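Putative uncharacterized protein (Chaetomium thermophilum, PDB 4XRI) probably serves as an importin-beta nuclear transport receptor, a flexible HEAT-repeat protein that carries protein cargo into the nucleus and is likely to bind a small GTPase. Local coordinates at residues Gly248-Gly251 against Cys252-Arg255; Asn254-Met257 against Ala258-Glu262; Ala271-Gly274 against Leu275-Gly279; Glu293-Ser296 against Thr297-Glu300; Ala358-Cys361 against Leu362-Tyr365. The protein carries 2 engineered substitutions. All blocks are in the same frame, centred on the assembly; numbering follows the deposited sequence.

Contact 1 (Gly248-Gly251 against Cys252-Arg255)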
loop_
_atom_site.group_PDB
_atom_site.type_symbol
_atom_site.label_atom_id
_atom_site.label_comp_id
_atom_site.label_asym_id
_atom_site.label_seq_id
_atom_site.Cartn_x
_atom_site.Cartn_y
_atom_site.Cartn_z
ATOM N N GLY A 248 -24.870 -10.839 9.271
ATOM C CA GLY A 248 -23.886 -11.760 9.804
ATOM C C GLY A 248 -23.635 -12.903 8.843
ATOM O O GLY A 248 -22.497 -13.330 8.647
ATOM N N ALA A 249 -24.709 -13.390 8.229
ATOM C CA ALA A 249 -24.625 -14.495 7.278
ATOM C C ALA A 249 -23.798 -14.135 6.046
ATOM O O ALA A 249 -22.929 -14.903 5.623
ATOM C CB ALA A 249 -26.012 -14.929 6.861
ATOM N N PHE A 250 -24.069 -12.966 5.476
ATOM C CA PHE A 250 -23.381 -12.532 4.263
ATOM C C PHE A 250 -21.918 -12.207 4.524
ATOM O O PHE A 250 -21.059 -12.443 3.676
ATOM C CB PHE A 250 -24.079 -11.321 3.651
ATOM C CG PHE A 250 -25.204 -11.681 2.730
ATOM C CD1 PHE A 250 -24.942 -12.210 1.480
ATOM C CD2 PHE A 250 -26.520 -11.498 3.114
ATOM C CE1 PHE A 250 -25.969 -12.547 0.625
ATOM C CE2 PHE A 250 -27.555 -11.833 2.263
ATOM C CZ PHE A 250 -27.279 -12.359 1.017
ATOM N N GLY A 251 -21.642 -11.670 5.707
ATOM C CA GLY A 251 -20.277 -11.410 6.119
ATOM C C GLY A 251 -19.521 -12.716 6.244
ATOM O O GLY A 251 -18.362 -12.820 5.849
ATOM N N CYS A 252 -20.194 -13.718 6.800
ATOM C CA CYS A 252 -19.645 -15.064 6.913
ATOM C C CYS A 252 -19.366 -15.639 5.527
ATOM O O CYS A 252 -18.321 -16.244 5.286
ATOM C CB CYS A 252 -20.617 -15.967 7.679
ATOM S SG CYS A 252 -19.941 -17.530 8.250
ATOM N N LEU A 253 -20.316 -15.435 4.621
ATOM C CA LEU A 253 -20.228 -15.959 3.266
ATOM C C LEU A 253 -19.063 -15.328 2.502
ATOM O O LEU A 253 -18.362 -16.005 1.748
ATOM C CB LEU A 253 -21.549 -15.720 2.531
ATOM C CG LEU A 253 -21.837 -16.556 1.286
ATOM C CD1 LEU A 253 -21.586 -18.028 1.574
ATOM C CD2 LEU A 253 -23.278 -16.334 0.835
ATOM N N ASN A 254 -18.862 -14.029 2.709
ATOM C CA ASN A 254 -17.775 -13.299 2.064
ATOM C C ASN A 254 -16.409 -13.808 2.494
ATOM O O ASN A 254 -15.483 -13.889 1.687
ATOM C CB ASN A 254 -17.881 -11.803 2.363
ATOM C CG ASN A 254 -19.113 -11.173 1.739
ATOM O OD1 ASN A 254 -19.773 -11.779 0.898
ATOM N ND2 ASN A 254 -19.428 -9.950 2.150
ATOM N N ARG A 255 -16.291 -14.152 3.772
ATOM C CA ARG A 255 -15.048 -14.693 4.302
ATOM C C ARG A 255 -14.816 -16.108 3.785
ATOM O O ARG A 255 -13.680 -16.501 3.512
ATOM C CB ARG A 255 -15.057 -14.670 5.832
ATOM C CG ARG A 255 -14.809 -13.289 6.402
ATOM C CD ARG A 255 -14.977 -13.231 7.910
ATOM N NE ARG A 255 -14.942 -11.843 8.367
ATOM C CZ ARG A 255 -14.909 -11.464 9.639
ATOM N NH1 ARG A 255 -14.904 -12.369 10.607
ATOM N NH2 ARG A 255 -14.879 -10.171 9.941
#

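Contact 2 (Asn254-Met257 against Ala258-Glu262)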
loop_
_atom_site.group_PDB
_atom_site.type_symbol
_atom_site.label_atom_id
_atom_site.label_comp_id
_atom_site.label_asym_id
_atom_site.label_seq_id
_atom_site.Cartn_x
_atom_site.Cartn_y
_atom_site.Cartn_z
ATOM N N ASN A 254 -18.862 -14.029 2.709
ATOM C CA ASN A 254 -17.775 -13.299 2.064
ATOM C C ASN A 254 -16.409 -13.808 2.494
ATOM O O ASN A 254 -15.483 -13.889 1.687
ATOM C CB ASN A 254 -17.881 -11.803 2.363
ATOM C CG ASN A 254 -19.113 -11.173 1.739
ATOM O OD1 ASN A 254 -19.773 -11.779 0.898
ATOM N ND2 ASN A 254 -19.428 -9.950 2.150
ATOM N N ARG A 255 -16.291 -14.152 3.772
ATOM C CA ARG A 255 -15.048 -14.693 4.302
ATOM C C ARG A 255 -14.816 -16.108 3.785
ATOM O O ARG A 255 -13.680 -16.501 3.512
ATOM C CB ARG A 255 -15.057 -14.670 5.832
ATOM C CG ARG A 255 -14.809 -13.289 6.402
ATOM C CD ARG A 255 -14.977 -13.231 7.910
ATOM N NE ARG A 255 -14.942 -11.843 8.367
ATOM C CZ ARG A 255 -14.909 -11.464 9.639
ATOM N NH1 ARG A 255 -14.904 -12.369 10.607
ATOM N NH2 ARG A 255 -14.879 -10.171 9.941
ATOM N N ILE A 256 -15.900 -16.864 3.645
ATOM C CA ILE A 256 -15.826 -18.213 3.095
ATOM C C ILE A 256 -15.301 -18.184 1.662
ATOM O O ILE A 256 -14.402 -18.948 1.301
ATOM C CB ILE A 256 -17.200 -18.913 3.129
ATOM C CG1 ILE A 256 -17.551 -19.325 4.562
ATOM C CG2 ILE A 256 -17.209 -20.128 2.211
ATOM C CD1 ILE A 256 -18.973 -19.799 4.731
ATOM N N MET A 257 -15.863 -17.290 0.852
ATOM C CA MET A 257 -15.432 -17.132 -0.532
ATOM C C MET A 257 -13.965 -16.717 -0.618
ATOM O O MET A 257 -13.217 -17.224 -1.452
ATOM C CB MET A 257 -16.308 -16.102 -1.247
ATOM C CG MET A 257 -15.910 -15.844 -2.703
ATOM S SD MET A 257 -16.026 -17.320 -3.739
ATOM C CE MET A 257 -17.765 -17.707 -3.576
ATOM N N ALA A 258 -13.562 -15.798 0.256
ATOM C CA ALA A 258 -12.196 -15.280 0.262
ATOM C C ALA A 258 -11.192 -16.367 0.631
ATOM O O ALA A 258 -10.073 -16.397 0.117
ATOM C CB ALA A 258 -12.078 -14.109 1.225
ATOM N N LEU A 259 -11.605 -17.265 1.516
ATOM C CA LEU A 259 -10.726 -18.318 2.006
ATOM C C LEU A 259 -10.821 -19.605 1.195
ATOM O O LEU A 259 -9.825 -20.303 1.016
ATOM C CB LEU A 259 -11.039 -18.627 3.472
ATOM C CG LEU A 259 -10.626 -17.612 4.537
ATOM C CD1 LEU A 259 -11.426 -17.846 5.808
ATOM C CD2 LEU A 259 -9.136 -17.723 4.821
ATOM N N TYR A 260 -12.018 -19.924 0.710
ATOM C CA TYR A 260 -12.251 -21.250 0.152
ATOM C C TYR A 260 -12.888 -21.237 -1.229
ATOM O O TYR A 260 -13.741 -22.070 -1.528
ATOM C CB TYR A 260 -13.121 -22.061 1.112
ATOM C CG TYR A 260 -12.580 -22.070 2.518
ATOM C CD1 TYR A 260 -11.340 -22.624 2.795
ATOM C CD2 TYR A 260 -13.303 -21.518 3.568
ATOM C CE1 TYR A 260 -10.831 -22.629 4.076
ATOM C CE2 TYR A 260 -12.802 -21.523 4.857
ATOM C CZ TYR A 260 -11.565 -22.080 5.103
ATOM O OH TYR A 260 -11.059 -22.086 6.380
ATOM N N TYR A 261 -12.457 -20.298 -2.064
ATOM C CA TYR A 261 -12.939 -20.178 -3.439
ATOM C C TYR A 261 -12.960 -21.524 -4.157
ATOM O O TYR A 261 -13.928 -21.863 -4.840
ATOM C CB TYR A 261 -12.067 -19.189 -4.219
ATOM C CG TYR A 261 -12.324 -19.184 -5.711
ATOM C CD1 TYR A 261 -13.227 -18.295 -6.274
ATOM C CD2 TYR A 261 -11.650 -20.058 -6.559
ATOM C CE1 TYR A 261 -13.461 -18.282 -7.634
ATOM C CE2 TYR A 261 -11.881 -20.057 -7.918
ATOM C CZ TYR A 261 -12.785 -19.164 -8.451
ATOM O OH TYR A 261 -13.019 -19.155 -9.805
ATOM N N GLU A 262 -11.883 -22.286 -3.988
ATOM C CA GLU A 262 -11.700 -23.549 -4.694
ATOM C C GLU A 262 -12.771 -24.589 -4.367
ATOM O O GLU A 262 -12.963 -25.543 -5.120
ATOM C CB GLU A 262 -10.316 -24.123 -4.383
ATOM C CG GLU A 262 -10.102 -24.486 -2.922
ATOM C CD GLU A 262 -8.715 -25.044 -2.659
ATOM O OE1 GLU A 262 -7.988 -25.312 -3.638
ATOM O OE2 GLU A 262 -8.351 -25.209 -1.475
#

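Contact 3 (Ala271-Gly274 against Leu275-Gly279)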
loop_
_atom_site.group_PDB
_atom_site.type_symbol
_atom_site.label_atom_id
_atom_site.label_comp_id
_atom_site.label_asym_id
_atom_site.label_seq_id
_atom_site.Cartn_x
_atom_site.Cartn_y
_atom_site.Cartn_z
ATOM N N ALA A 271 -26.904 -22.472 -4.613
ATOM C CA ALA A 271 -27.606 -21.479 -3.803
ATOM C C ALA A 271 -27.012 -20.070 -3.832
ATOM O O ALA A 271 -27.757 -19.090 -3.906
ATOM C CB ALA A 271 -27.683 -21.965 -2.366
ATOM N N LEU A 272 -25.687 -19.971 -3.767
ATOM C CA LEU A 272 -25.018 -18.682 -3.587
ATOM C C LEU A 272 -25.369 -17.673 -4.677
ATOM O O LEU A 272 -25.545 -16.484 -4.398
ATOM C CB LEU A 272 -23.500 -18.870 -3.535
ATOM C CG LEU A 272 -22.978 -19.847 -2.480
ATOM C CD1 LEU A 272 -21.461 -19.772 -2.395
ATOM C CD2 LEU A 272 -23.614 -19.576 -1.121
ATOM N N PHE A 273 -25.452 -18.160 -5.911
ATOM C CA PHE A 273 -25.844 -17.348 -7.058
ATOM C C PHE A 273 -27.131 -16.580 -6.767
ATOM O O PHE A 273 -27.155 -15.353 -6.799
ATOM C CB PHE A 273 -26.022 -18.237 -8.294
ATOM C CG PHE A 273 -26.074 -17.483 -9.593
ATOM C CD1 PHE A 273 -26.540 -18.101 -10.740
ATOM C CD2 PHE A 273 -25.646 -16.168 -9.673
ATOM C CE1 PHE A 273 -26.587 -17.421 -11.941
ATOM C CE2 PHE A 273 -25.691 -15.483 -10.872
ATOM C CZ PHE A 273 -26.159 -16.112 -12.008
ATOM N N GLY A 274 -28.190 -17.320 -6.465
ATOM C CA GLY A 274 -29.488 -16.737 -6.188
ATOM C C GLY A 274 -29.545 -15.949 -4.895
ATOM O O GLY A 274 -30.162 -14.890 -4.836
ATOM N N LEU A 275 -28.897 -16.465 -3.857
ATOM C CA LEU A 275 -28.891 -15.807 -2.551
ATOM C C LEU A 275 -28.279 -14.413 -2.607
ATOM O O LEU A 275 -28.834 -13.462 -2.054
ATOM C CB LEU A 275 -28.130 -16.648 -1.527
ATOM C CG LEU A 275 -28.820 -17.914 -1.027
ATOM C CD1 LEU A 275 -27.916 -18.651 -0.060
ATOM C CD2 LEU A 275 -30.143 -17.569 -0.369
ATOM N N THR A 276 -27.137 -14.296 -3.275
ATOM C CA THR A 276 -26.433 -13.022 -3.350
ATOM C C THR A 276 -27.134 -12.047 -4.292
ATOM O O THR A 276 -27.061 -10.836 -4.100
ATOM C CB THR A 276 -24.972 -13.215 -3.796
ATOM O OG1 THR A 276 -24.937 -13.913 -5.046
ATOM C CG2 THR A 276 -24.213 -14.026 -2.754
ATOM N N ILE A 277 -27.810 -12.580 -5.304
ATOM C CA ILE A 277 -28.640 -11.763 -6.184
ATOM C C ILE A 277 -29.754 -11.109 -5.374
ATOM O O ILE A 277 -29.995 -9.903 -5.481
ATOM C CB ILE A 277 -29.247 -12.597 -7.329
ATOM C CG1 ILE A 277 -28.190 -12.880 -8.397
ATOM C CG2 ILE A 277 -30.435 -11.875 -7.952
ATOM C CD1 ILE A 277 -28.626 -13.906 -9.422
ATOM N N LEU A 278 -30.418 -11.918 -4.552
ATOM C CA LEU A 278 -31.455 -11.427 -3.654
ATOM C C LEU A 278 -30.882 -10.421 -2.665
ATOM O O LEU A 278 -31.508 -9.407 -2.363
ATOM C CB LEU A 278 -32.111 -12.588 -2.897
ATOM C CG LEU A 278 -32.920 -13.621 -3.687
ATOM C CD1 LEU A 278 -33.497 -14.665 -2.742
ATOM C CD2 LEU A 278 -34.025 -12.945 -4.483
ATOM N N GLY A 279 -29.687 -10.710 -2.162
ATOM C CA GLY A 279 -29.037 -9.850 -1.190
ATOM C C GLY A 279 -28.715 -8.471 -1.732
ATOM O O GLY A 279 -28.880 -7.470 -1.041
#

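Contact 4 (Glu293-Ser296 against Thr297-Glu300)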
loop_
_atom_site.group_PDB
_atom_site.type_symbol
_atom_site.label_atom_id
_atom_site.label_comp_id
_atom_site.label_asym_id
_atom_site.label_seq_id
_atom_site.Cartn_x
_atom_site.Cartn_y
_atom_site.Cartn_z
ATOM N N GLU A 293 -20.298 -6.777 -1.968
ATOM C CA GLU A 293 -18.952 -7.128 -1.536
ATOM C C GLU A 293 -18.632 -8.588 -1.845
ATOM O O GLU A 293 -17.483 -8.934 -2.130
ATOM C CB GLU A 293 -18.794 -6.851 -0.038
ATOM C CG GLU A 293 -17.527 -7.416 0.594
ATOM C CD GLU A 293 -16.264 -6.743 0.091
ATOM O OE1 GLU A 293 -16.355 -5.622 -0.454
ATOM O OE2 GLU A 293 -15.175 -7.337 0.242
ATOM N N PHE A 294 -19.654 -9.440 -1.792
ATOM C CA PHE A 294 -19.496 -10.846 -2.151
ATOM C C PHE A 294 -18.935 -10.985 -3.555
ATOM O O PHE A 294 -17.996 -11.749 -3.790
ATOM C CB PHE A 294 -20.830 -11.592 -2.055
ATOM C CG PHE A 294 -20.766 -13.017 -2.543
ATOM C CD1 PHE A 294 -20.413 -14.040 -1.680
ATOM C CD2 PHE A 294 -21.063 -13.331 -3.862
ATOM C CE1 PHE A 294 -20.353 -15.347 -2.122
ATOM C CE2 PHE A 294 -21.000 -14.636 -4.307
ATOM C CZ PHE A 294 -20.649 -15.643 -3.436
ATOM N N TRP A 295 -19.523 -10.243 -4.486
ATOM C CA TRP A 295 -19.128 -10.331 -5.883
ATOM C C TRP A 295 -17.848 -9.562 -6.164
ATOM O O TRP A 295 -17.118 -9.883 -7.097
ATOM C CB TRP A 295 -20.266 -9.848 -6.775
ATOM C CG TRP A 295 -21.296 -10.906 -6.914
ATOM C CD1 TRP A 295 -22.547 -10.925 -6.368
ATOM C CD2 TRP A 295 -21.137 -12.147 -7.608
ATOM N NE1 TRP A 295 -23.187 -12.094 -6.705
ATOM C CE2 TRP A 295 -22.344 -12.860 -7.461
ATOM C CE3 TRP A 295 -20.096 -12.717 -8.347
ATOM C CZ2 TRP A 295 -22.536 -14.117 -8.037
ATOM C CZ3 TRP A 295 -20.289 -13.961 -8.914
ATOM C CH2 TRP A 295 -21.497 -14.650 -8.753
ATOM N N SER A 296 -17.564 -8.569 -5.329
ATOM C CA SER A 296 -16.273 -7.901 -5.367
ATOM C C SER A 296 -15.182 -8.881 -4.947
ATOM O O SER A 296 -14.097 -8.911 -5.531
ATOM C CB SER A 296 -16.272 -6.666 -4.462
ATOM O OG SER A 296 -17.072 -5.633 -5.013
ATOM N N THR A 297 -15.491 -9.700 -3.945
ATOM C CA THR A 297 -14.553 -10.705 -3.458
ATOM C C THR A 297 -14.309 -11.782 -4.511
ATOM O O THR A 297 -13.171 -12.198 -4.730
ATOM C CB THR A 297 -15.051 -11.371 -2.159
ATOM O OG1 THR A 297 -15.256 -10.372 -1.153
ATOM C CG2 THR A 297 -14.030 -12.381 -1.654
ATOM N N VAL A 298 -15.384 -12.229 -5.153
ATOM C CA VAL A 298 -15.291 -13.204 -6.234
ATOM C C VAL A 298 -14.419 -12.667 -7.364
ATOM O O VAL A 298 -13.533 -13.359 -7.865
ATOM C CB VAL A 298 -16.683 -13.565 -6.795
ATOM C CG1 VAL A 298 -16.548 -14.378 -8.073
ATOM C CG2 VAL A 298 -17.493 -14.318 -5.760
ATOM N N CYS A 299 -14.672 -11.421 -7.749
ATOM C CA CYS A 299 -13.941 -10.785 -8.836
ATOM C C CYS A 299 -12.462 -10.626 -8.505
ATOM O O CYS A 299 -11.604 -10.903 -9.340
ATOM C CB CYS A 299 -14.561 -9.426 -9.169
ATOM S SG CYS A 299 -16.125 -9.545 -10.074
ATOM N N GLU A 300 -12.171 -10.187 -7.283
ATOM C CA GLU A 300 -10.791 -10.032 -6.836
ATOM C C GLU A 300 -10.035 -11.356 -6.899
ATOM O O GLU A 300 -8.913 -11.416 -7.404
ATOM C CB GLU A 300 -10.747 -9.467 -5.417
ATOM C CG GLU A 300 -11.045 -7.979 -5.341
ATOM C CD GLU A 300 -11.187 -7.477 -3.918
ATOM O OE1 GLU A 300 -11.273 -8.315 -2.995
ATOM O OE2 GLU A 300 -11.215 -6.243 -3.721
#

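Contact 5 (Ala358-Cys361 against Leu362-Tyr365)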
loop_
_atom_site.group_PDB
_atom_site.type_symbol
_atom_site.label_atom_id
_atom_site.label_comp_id
_atom_site.label_asym_id
_atom_site.label_seq_id
_atom_site.Cartn_x
_atom_site.Cartn_y
_atom_site.Cartn_z
ATOM N N ALA A 358 -21.071 -0.494 -5.561
ATOM C CA ALA A 358 -21.446 -1.035 -6.864
ATOM C C ALA A 358 -20.462 -0.607 -7.947
ATOM O O ALA A 358 -20.140 -1.389 -8.844
ATOM C CB ALA A 358 -22.859 -0.599 -7.232
ATOM N N TYR A 359 -19.986 0.632 -7.861
ATOM C CA TYR A 359 -19.029 1.137 -8.838
ATOM C C TYR A 359 -17.707 0.386 -8.747
ATOM O O TYR A 359 -17.150 -0.016 -9.767
ATOM C CB TYR A 359 -18.782 2.635 -8.654
ATOM C CG TYR A 359 -17.831 3.198 -9.690
ATOM C CD1 TYR A 359 -18.299 3.640 -10.922
ATOM C CD2 TYR A 359 -16.463 3.266 -9.447
ATOM C CE1 TYR A 359 -17.435 4.145 -11.875
ATOM C CE2 TYR A 359 -15.592 3.767 -10.395
ATOM C CZ TYR A 359 -16.082 4.206 -11.607
ATOM O OH TYR A 359 -15.220 4.707 -12.556
ATOM N N GLN A 360 -17.212 0.211 -7.524
ATOM C CA GLN A 360 -15.984 -0.546 -7.292
ATOM C C GLN A 360 -16.122 -1.944 -7.876
ATOM O O GLN A 360 -15.244 -2.418 -8.597
ATOM C CB GLN A 360 -15.653 -0.636 -5.795
ATOM C CG GLN A 360 -15.423 0.698 -5.104
ATOM C CD GLN A 360 -14.408 1.570 -5.811
ATOM O OE1 GLN A 360 -13.372 1.091 -6.276
ATOM N NE2 GLN A 360 -14.702 2.864 -5.900
ATOM N N CYS A 361 -17.239 -2.588 -7.553
ATOM C CA CYS A 361 -17.542 -3.933 -8.025
ATOM C C CYS A 361 -17.560 -3.994 -9.548
ATOM O O CYS A 361 -17.017 -4.925 -10.148
ATOM C CB CYS A 361 -18.890 -4.402 -7.461
ATOM S SG CYS A 361 -19.256 -6.151 -7.732
ATOM N N LEU A 362 -18.189 -2.998 -10.166
ATOM C CA LEU A 362 -18.306 -2.939 -11.619
ATOM C C LEU A 362 -16.934 -2.858 -12.282
ATOM O O LEU A 362 -16.678 -3.525 -13.285
ATOM C CB LEU A 362 -19.164 -1.745 -12.036
ATOM C CG LEU A 362 -19.527 -1.669 -13.518
ATOM C CD1 LEU A 362 -20.192 -2.964 -13.963
ATOM C CD2 LEU A 362 -20.436 -0.480 -13.787
ATOM N N GLN A 363 -16.058 -2.038 -11.709
ATOM C CA GLN A 363 -14.671 -1.938 -12.160
ATOM C C GLN A 363 -13.982 -3.295 -12.125
ATOM O O GLN A 363 -13.413 -3.741 -13.120
ATOM C CB GLN A 363 -13.889 -0.942 -11.301
ATOM C CG GLN A 363 -13.962 0.491 -11.783
ATOM C CD GLN A 363 -12.873 1.353 -11.174
ATOM O OE1 GLN A 363 -12.155 0.917 -10.273
ATOM N NE2 GLN A 363 -12.738 2.580 -11.666
ATOM N N LEU A 364 -14.040 -3.940 -10.964
ATOM C CA LEU A 364 -13.462 -5.267 -10.773
ATOM C C LEU A 364 -14.089 -6.295 -11.705
ATOM O O LEU A 364 -13.409 -7.199 -12.196
ATOM C CB LEU A 364 -13.629 -5.716 -9.319
ATOM C CG LEU A 364 -12.864 -4.934 -8.250
ATOM C CD1 LEU A 364 -13.315 -5.365 -6.862
ATOM C CD2 LEU A 364 -11.365 -5.137 -8.410
ATOM N N TYR A 365 -15.390 -6.154 -11.942
ATOM C CA TYR A 365 -16.110 -7.071 -12.814
ATOM C C TYR A 365 -15.595 -6.981 -14.247
ATOM O O TYR A 365 -15.460 -7.994 -14.935
ATOM C CB TYR A 365 -17.612 -6.779 -12.777
ATOM C CG TYR A 365 -18.474 -8.022 -12.757
ATOM C CD1 TYR A 365 -18.624 -8.806 -13.895
ATOM C CD2 TYR A 365 -19.130 -8.420 -11.597
ATOM C CE1 TYR A 365 -19.403 -9.947 -13.878
ATOM C CE2 TYR A 365 -19.915 -9.555 -11.574
ATOM C CZ TYR A 365 -20.047 -10.314 -12.716
ATOM O OH TYR A 365 -20.824 -11.448 -12.692
#

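Contact 1 (Gly248-Gly251 against Cys252-Arg255)
The Phe250 ring and the Leu253 side chain meet obliquely, with CD1 of Phe250 4.5 Å from CD2 of Leu253, a loose apolar touch between residues three apart on one helix. The far end of the ring, CE1 and CZ, packs on the backbone of Thr276, Leu275 and Gly279 in helix 265-280. In Arg255 it is the aliphatic CG and CD that pass the O of Gly251, CG at 3.6 Å. From CG to NE the chain is extended, and the guanidinium lies farther off and only obliquely to that oxygen, held by a salt bridge between NH1 and Asp212. The Asn254 amide, the third flat group, folds back over the O of Phe250. Its CG stands anti to the carbonyl carbon and beside the backbone N (chi1 -66°), which places CG 3.0 Å from Phe250 O without using that oxygen as a side-chain partner; ND2 bonds instead to the O of Leu290. Phe250 O is taken by the backbone, receiving Asn254 N at 2.9 Å. The same i to i+4 pattern joins Cys252 N to Gly248 O, Leu253 N to Ala249 O at 2.8 Å, and Arg255 N to Gly251 O at 3.2 Å. These turns lie inside helix 243-260. Helix 224-238 packs on Ala249 and Cys252, helix 265-280 on Phe250 and Leu253, and helix 285-310 receives Phe250, Leu253 and Asn254, a packing on sequence neighbours as expected in a HEAT-repeat solenoid.

Contact 2 (Asn254-Met257 against Ala258-Glu262)
Met257 and Tyr261 run side by side and point the same way, the sulfur SD of Met257 lying 3.9 Å from CD1 of Tyr261. The sulfur sits 5.2 Å from the centroid of the Tyr261 ring and 71° off its normal, an oblique Met-aromatic contact. CG of Met257 is anti to the backbone N (chi1 179°), and further bends at chi2 and chi3 curl the thioether beside the ring. One residue earlier, CG2 of Ile256 approaches CD2 of Tyr260 at 4.4 Å, while CB of Leu259 lies over the centre of one face of that ring. In the backbone, Tyr260 N makes a short 2.6 Å bond to Ile256 O, which also takes a weak bond from Leu259 N. A 3-10 segment covers Tyr261 and Glu262. Tyr260 and Tyr261 go to different partners: Tyr260 stacks on Phe221, whereas the hydroxyl of Tyr261 bonds to Glu302 and to the N of Tyr322. Around them, Ile256 packs against helix 224-238 and Leu259 against Glu215 of helix 214-217, while Met257 meets Phe294 of helix 285-310, placing the Met-aromatic pair where helix 243-260 packs on a later helix of the HEAT-repeat array.

Contact 3 (Ala271-Gly274 against Leu275-Gly279)
Across the junction the backbone bonds run from i+4 to i, with Leu275 N bonded to Ala271 O at 2.9 Å, and Thr276, Ile277 and Leu278 each returning an N-H to the carbonyl four residues earlier. Leu272 O is gripped twice, by Thr276 N and by the hydroxyl OG1 of Thr276 at 2.7 Å, and the two donors arrive from opposite faces of the carbonyl plane. The hydroxyl reaches back because OG1 lies between the backbone N and the carbonyl carbon (chi1 56°). Phe273 and Ile277 cross obliquely, and the CD1 methyl of Ile277 comes to 3.6 Å from CE2 of Phe273. Along the flank, CD1 of Leu275 rests 4.0 Å from CB of Ala271. In the HEAT-repeat stack, helix 265-280 meets helix 324-340 through Phe273 and Ile277 on Glu331, helix 224-238 through Leu275, and helix 285-310 through Thr276. Replacing Thr276 with a valine would probably leave Leu272 O with the backbone donor alone and Trp295 NE1 without its weak partner. The chemistry is thus mixed: apolar pairs on two flanks, and on the buried side a hydroxyl satisfied by its own helix while it also meets the indole of the next.

Contact 4 (Glu293-Ser296 against Thr297-Glu300)
With chi1 at 174°, Phe294 swings its ring beside the carbonyl carbon, while CG2 of Val298 points away from its own carbonyl, and these two settings bring the methyl over one face of the phenyl ring. The CG2 carbon of Val298 lies 4.2 Å from the centroid of the Phe294 ring and 27° off its normal, a CH-pi contact, with CE2 the closest ring atom. CB of Val298 lies 3.8 Å from CE3 of Trp295, obliquely to the indole, with CG1 close behind, and the two side chains lie alongside each other, pointing the same way. The two aromatic groups also meet, CD2 of Phe294 lying over one face of the Trp295 ring toward its rim, while Trp295 CD1 lies at the edge of the phenyl, in its plane. On another side of the helix Thr297 turns OG1 back to Glu293 O at 2.8 Å. Thr297 N reaches the same oxygen, also at 2.8 Å, from the opposite face of the carbonyl plane, so this acceptor has two donors. The bent chain of Glu293 places OE2 3.3 Å from Thr297 OG1. Phe294 reaches Met257 of helix 243-260 and Thr276 of helix 265-280, Trp295 reaches Ala328 and Val332 of helix 324-340, and Cys299 and Glu300 meet Leu364 of helix 354-369. Helix 285-310 thus packs on two helices before it and two after it in the chain, consistent with the HEAT-repeat solenoid of importin beta.

Contact 5 (Ala358-Cys361 against Leu362-Tyr365)
Ala358 O receives Leu362 N at 2.9 Å, the first of four i to i+4 backbone bonds along this piece of helix 354-369. Tyr359 comes next, and its ring and the Gln363 amide are turned 50° from each other. NE2 of Gln363 is 3.3 Å from CE2 of Tyr359 and gives a weak bond, 3.4 Å long, to the Tyr359 hydroxyl OH. The amide gets there because CG of Tyr359 is anti to the backbone N (chi1 -178°), swinging the ring toward the next turn, while the Gln363 chain runs extended beyond CG. Gln360 lies beside Gln363, pointing the same way; their OE1 atoms are 4.2 Å from each other. Gln360 O receives Leu364 N at a nearly straight 173°. Last, Cys361 O takes Tyr365 N at 2.7 Å, and SG of Cys361 stands 4.5 Å from CD2 of Tyr365, whose hydroxyl bonds to the O of Ala325 in helix 324-340. In the HEAT-repeat array Cys361 and Leu364 meet helix 285-310, and Leu362 meets helix 390-402. Putting an alanine at Gln363 would probably cost the Tyr359 hydroxyl its weak amide donor and leave the CE2 side of the ring without its amide neighbour. Firm backbone bonds therefore carry this turn, and the amide-hydroxyl bond between the side chains adds only a weak link to them.

How the contacts relate
Contacts 1 and 2 lie in succession on helix 243-260 and share Asn254 and Arg255, while contacts 3, 4 and 5 sit one each on helices 265-280, 285-310 and 354-369. Contacts 1, 2 and 4 are largely buried; 3 and 5 are partly so. Contact 4 is the hub, touching all the others: Phe294 meets Leu253, Met257 and Thr276, and Cys299 meets Tyr365. Contact 5, by contrast, touches contact 4 alone and lies about 19 Å between centres from contacts 1 and 2. Aromatic packing dominates contact 4 and the tyrosines of contact 2, threonine hydroxyls double backbone bonds in contacts 3 and 4, and contact 5 adds glutamine amides.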